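Local coordinates for protein CalS11 (Micromonospora echinospora, PDB 3TOS) that probably acts as an O-methyltransferase in calicheamicin biosynthesis and binds S-adenosyl-L-homocysteine, the spent form of the methyl donor, at residues Gly71-Phe76 with Ile183-Phe188. Numbering follows the deposited sequence.
Sequences GVIMEF and IALAYF. With SAH (S-adenosyl-L-homocysteine), chain O.
F76 sets its CD2-CE2 edge over one face of the F188 ring, an edge-to-face pair tilted at 51° rather than a right angle. Its CD2 sits 3.8 Å above that plane, over the centre. Both rings come off the same sheet face as M74, A186 and I183; F76 has CG beside its backbone N (chi1 -47°), and its ring edge also meets A186 CB. V199 of helix 193-203 touches both rings. With an alanine at F188, the F76 edge would probably lose the face it rests on, and that ring would be freer to shift. Farther back, the SE of selenomethionine M74 lies 3.8 Å from I183 CD1.

The backbones run parallel, as central neighbours in the Rossmann-like methyltransferase sheet. M74 N hydrogen-bonds to L185 O, Y187 N to M74 O (2.8 Å, 175°) and F76 N to Y187 O. At the bulge, V72 O accepts from both A184 N and L185 N.

Between the strands, the I73, E75, L185 and Y187 face is looser. I73 CG2 is 4.1 Å from L185 CD2. Helices 50-65 and 82-94 cover this face, so it is no solvent side. E75 OE2 lies 3.8 Å from Y187 CD1. It is hydrogen-bonded to H83 ND1 and lies 2.9 Å from the amino nitrogen, SAH N. Y187 OH and D216 OD2, of a glutamate-binding residue, are hydrogen-bonded. Both faces are buried and mostly apolar; E75 and Y187 bring polar groups to the ligand end, where the carboxylate probably holds the amino group by charge.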
ATOM      1  N   GLY B  71      22.008  19.079   5.268  1.00  9.91           N
ATOM      2  CA  GLY B  71      22.761  19.963   4.378  1.00  9.41           C
ATOM      3  C   GLY B  71      22.105  21.254   3.997  1.00  7.48           C
ATOM      4  O   GLY B  71      21.084  21.658   4.555  1.00  9.78           O
ATOM      5  N   VAL B  72      22.706  21.888   3.026  1.00  6.17           N
ATOM      6  CA  VAL B  72      22.361  23.250   2.573  1.00  6.86           C
ATOM      7  C   VAL B  72      21.650  23.233   1.232  1.00  7.65           C
ATOM      8  O   VAL B  72      21.559  22.221   0.544  1.00  9.12           O
ATOM      9  CB  VAL B  72      23.620  24.162   2.509  1.00  7.87           C
ATOM     10  CG1 VAL B  72      24.440  24.070   3.838  1.00 11.06           C
ATOM     11  CG2 VAL B  72      24.514  23.736   1.352  1.00  9.52           C
ATOM     12  N   ILE B  73      21.089  24.392   0.907  1.00  8.06           N
ATOM     13  CA  ILE B  73      20.441  24.683  -0.391  1.00  7.86           C
ATOM     14  C   ILE B  73      21.360  25.662  -1.114  1.00  8.36           C
ATOM     15  O   ILE B  73      21.745  26.708  -0.533  1.00  8.84           O
ATOM     16  CB  ILE B  73      19.032  25.346  -0.189  1.00  9.20           C
ATOM     17  CG1 ILE B  73      18.119  24.344   0.526  1.00 10.91           C
ATOM     18  CG2 ILE B  73      18.449  25.742  -1.580  1.00 11.07           C
ATOM     19  CD1 ILE B  73      16.775  25.014   0.993  1.00 12.63           C
HETATM   20  N   MSE B  74      21.756  25.284  -2.335  1.00  8.32           N
HETATM   21  CA  MSE B  74      22.565  26.161  -3.193  1.00  8.32           C
HETATM   22  C   MSE B  74      21.848  26.478  -4.481  1.00  8.46           C
HETATM   23  O   MSE B  74      21.265  25.565  -5.086  1.00  8.65           O
HETATM   24  CB  MSE B  74      23.908  25.494  -3.525  1.00  8.67           C
HETATM   25  CG  MSE B  74      24.781  25.320  -2.286  1.00  9.91           C
HETATM   26 SE   MSE B  74      26.497  24.617  -2.901  0.63 12.29          SE
HETATM   27  CE  MSE B  74      27.384  24.947  -1.243  1.00 11.69           C
ATOM     28  N   GLU B  75      21.870  27.757  -4.913  1.00  7.86           N
ATOM     29  CA  GLU B  75      21.374  28.124  -6.249  1.00  8.40           C
ATOM     30  C   GLU B  75      22.541  28.694  -6.996  1.00  7.63           C
ATOM     31  O   GLU B  75      23.223  29.571  -6.482  1.00  9.75           O
ATOM     32  CB  GLU B  75      20.217  29.137  -6.224  1.00 10.35           C
ATOM     33  CG  GLU B  75      19.778  29.388  -7.706  1.00 10.85           C
ATOM     34  CD  GLU B  75      18.589  30.301  -7.830  1.00 11.42           C
ATOM     35  OE1 GLU B  75      18.526  31.328  -7.089  1.00 11.85           O
ATOM     36  OE2 GLU B  75      17.748  30.017  -8.683  1.00 10.81           O
ATOM     37  N   PHE B  76      22.811  28.153  -8.177  1.00  8.34           N
ATOM     38  CA  PHE B  76      23.842  28.698  -9.051  1.00  8.79           C
ATOM     39  C   PHE B  76      23.095  29.468 -10.148  1.00  8.55           C
ATOM     40  O   PHE B  76      22.475  28.877 -11.060  1.00  8.86           O
ATOM     41  CB  PHE B  76      24.674  27.564  -9.637  1.00  9.57           C
ATOM     42  CG  PHE B  76      25.106  26.567  -8.584  1.00  8.92           C
ATOM     43  CD1 PHE B  76      26.039  26.920  -7.605  1.00  7.89           C
ATOM     44  CD2 PHE B  76      24.540  25.279  -8.564  1.00  8.57           C
ATOM     45  CE1 PHE B  76      26.406  25.964  -6.586  1.00  8.59           C
ATOM     46  CE2 PHE B  76      24.852  24.365  -7.545  1.00  9.09           C
ATOM     47  CZ  PHE B  76      25.834  24.713  -6.569  1.00  8.17           C
ATOM     48  N   ILE B 183      25.321  18.977   0.735  1.00  7.26           N
ATOM     49  CA  ILE B 183      24.382  19.714  -0.165  1.00  8.73           C
ATOM     50  C   ILE B 183      23.131  18.927  -0.250  1.00  7.89           C
ATOM     51  O   ILE B 183      23.120  17.802  -0.789  1.00  9.96           O
ATOM     52  CB  ILE B 183      24.990  19.918  -1.578  1.00  9.24           C
ATOM     53  CG1 ILE B 183      26.255  20.778  -1.424  1.00  8.99           C
ATOM     54  CG2 ILE B 183      23.906  20.595  -2.577  1.00 10.32           C
ATOM     55  CD1 ILE B 183      27.123  20.868  -2.693  1.00  9.34           C
ATOM     56  N   ALA B 184      22.043  19.468   0.294  1.00  6.71           N
ATOM     57  CA  ALA B 184      20.737  18.809   0.165  1.00  6.13           C
ATOM     58  C   ALA B 184      20.049  19.059  -1.180  1.00  7.55           C
ATOM     59  O   ALA B 184      19.459  18.143  -1.761  1.00  9.09           O
ATOM     60  CB  ALA B 184      19.826  19.225   1.300  1.00  8.20           C
ATOM     61  N   LEU B 185      20.150  20.298  -1.649  1.00  7.60           N
ATOM     62  CA  LEU B 185      19.480  20.689  -2.900  1.00  8.59           C
ATOM     63  C   LEU B 185      20.428  21.631  -3.648  1.00  8.38           C
ATOM     64  O   LEU B 185      20.883  22.635  -3.105  1.00  9.44           O
ATOM     65  CB  LEU B 185      18.114  21.375  -2.607  1.00  9.37           C
ATOM     66  CG  LEU B 185      17.380  22.055  -3.783  1.00 11.70           C
ATOM     67  CD1 LEU B 185      17.055  21.017  -4.883  1.00 12.79           C
ATOM     68  CD2 LEU B 185      16.127  22.740  -3.251  1.00 13.04           C
ATOM     69  N   ALA B 186      20.770  21.274  -4.879  1.00  7.86           N
ATOM     70  CA  ALA B 186      21.652  22.063  -5.754  1.00  8.07           C
ATOM     71  C   ALA B 186      20.817  22.451  -6.955  1.00  8.08           C
ATOM     72  O   ALA B 186      20.388  21.565  -7.738  1.00  9.69           O
ATOM     73  CB  ALA B 186      22.848  21.249  -6.202  1.00  9.02           C
ATOM     74  N   TYR B 187      20.479  23.760  -7.046  1.00  7.74           N
ATOM     75  CA  TYR B 187      19.631  24.275  -8.125  1.00  7.45           C
ATOM     76  C   TYR B 187      20.476  24.953  -9.194  1.00  6.58           C
ATOM     77  O   TYR B 187      21.001  26.049  -8.996  1.00  7.66           O
ATOM     78  CB  TYR B 187      18.534  25.213  -7.556  1.00  8.94           C
ATOM     79  CG  TYR B 187      17.435  25.376  -8.590  1.00  9.29           C
ATOM     80  CD1 TYR B 187      17.502  26.378  -9.580  1.00 10.27           C
ATOM     81  CD2 TYR B 187      16.344  24.501  -8.627  1.00 10.78           C
ATOM     82  CE1 TYR B 187      16.543  26.452 -10.591  1.00 11.32           C
ATOM     83  CE2 TYR B 187      15.368  24.587  -9.607  1.00 11.25           C
ATOM     84  CZ  TYR B 187      15.477  25.548 -10.583  1.00 10.70           C
ATOM     85  OH  TYR B 187      14.501  25.620 -11.567  1.00 12.78           O
ATOM     86  N   PHE B 188      20.596  24.308 -10.348  1.00  7.30           N
ATOM     87  CA  PHE B 188      21.381  24.877 -11.442  1.00  7.31           C
ATOM     88  C   PHE B 188      20.548  25.767 -12.337  1.00  7.89           C
ATOM     89  O   PHE B 188      19.643  25.296 -13.051  1.00  9.71           O
ATOM     90  CB  PHE B 188      21.947  23.718 -12.292  1.00  9.25           C
ATOM     91  CG  PHE B 188      23.121  23.057 -11.641  1.00  9.14           C
ATOM     92  CD1 PHE B 188      22.941  22.084 -10.635  1.00 10.63           C
ATOM     93  CD2 PHE B 188      24.391  23.385 -12.040  1.00  9.63           C
ATOM     94  CE1 PHE B 188      24.052  21.469 -10.008  1.00 10.40           C
ATOM     95  CE2 PHE B 188      25.492  22.787 -11.455  1.00  9.58           C
ATOM     96  CZ  PHE B 188      25.336  21.784 -10.421  1.00 11.22           C
TER
HETATM   97  N   SAH O 258      17.406  31.919 -10.787  1.00  9.79           N
HETATM   98  CA  SAH O 258      17.050  33.239 -11.400  1.00 10.23           C
HETATM   99  CB  SAH O 258      17.460  33.349 -12.859  1.00  9.20           C
HETATM  100  CG  SAH O 258      18.992  33.310 -13.039  1.00  9.29           C
HETATM  101  SD  SAH O 258      19.420  33.936 -14.650  1.00 10.34           S
HETATM  102  C   SAH O 258      15.531  33.366 -11.296  1.00 12.03           C
HETATM  103  O   SAH O 258      14.949  34.417 -11.704  1.00 12.30           O
HETATM  104  OXT SAH O 258      14.856  32.509 -10.711  1.00 11.85           O
HETATM  105  C5' SAH O 258      21.052  33.232 -14.937  1.00  9.70           C
HETATM  106  C4' SAH O 258      22.149  33.733 -13.938  1.00  9.00           C
HETATM  107  O4' SAH O 258      23.308  32.899 -14.076  1.00  9.67           O
HETATM  108  C3' SAH O 258      22.586  35.154 -14.325  1.00  9.51           C
HETATM  109  O3' SAH O 258      22.289  36.079 -13.250  1.00 10.19           O
HETATM  110  C2' SAH O 258      24.069  34.985 -14.606  1.00 10.52           C
HETATM  111  O2' SAH O 258      24.898  36.098 -14.210  1.00 11.26           O
HETATM  112  C1' SAH O 258      24.412  33.711 -13.798  1.00  9.10           C
HETATM  113  N9  SAH O 258      25.632  33.038 -14.305  1.00  9.50           N
HETATM  114  C8  SAH O 258      25.824  32.456 -15.519  1.00 11.22           C
HETATM  115  N7  SAH O 258      27.116  32.040 -15.548  1.00 10.20           N
HETATM  116  C5  SAH O 258      27.736  32.363 -14.394  1.00  9.83           C
HETATM  117  C6  SAH O 258      29.087  32.178 -13.852  1.00  9.24           C
HETATM  118  N6  SAH O 258      30.054  31.619 -14.616  1.00 12.05           N
HETATM  119  N1  SAH O 258      29.302  32.635 -12.593  1.00 10.83           N
HETATM  120  C2  SAH O 258      28.314  33.214 -11.846  1.00 10.60           C
HETATM  121  N3  SAH O 258      27.070  33.480 -12.302  1.00 10.02           N
HETATM  122  C4  SAH O 258      26.755  32.998 -13.557  1.00  9.51           C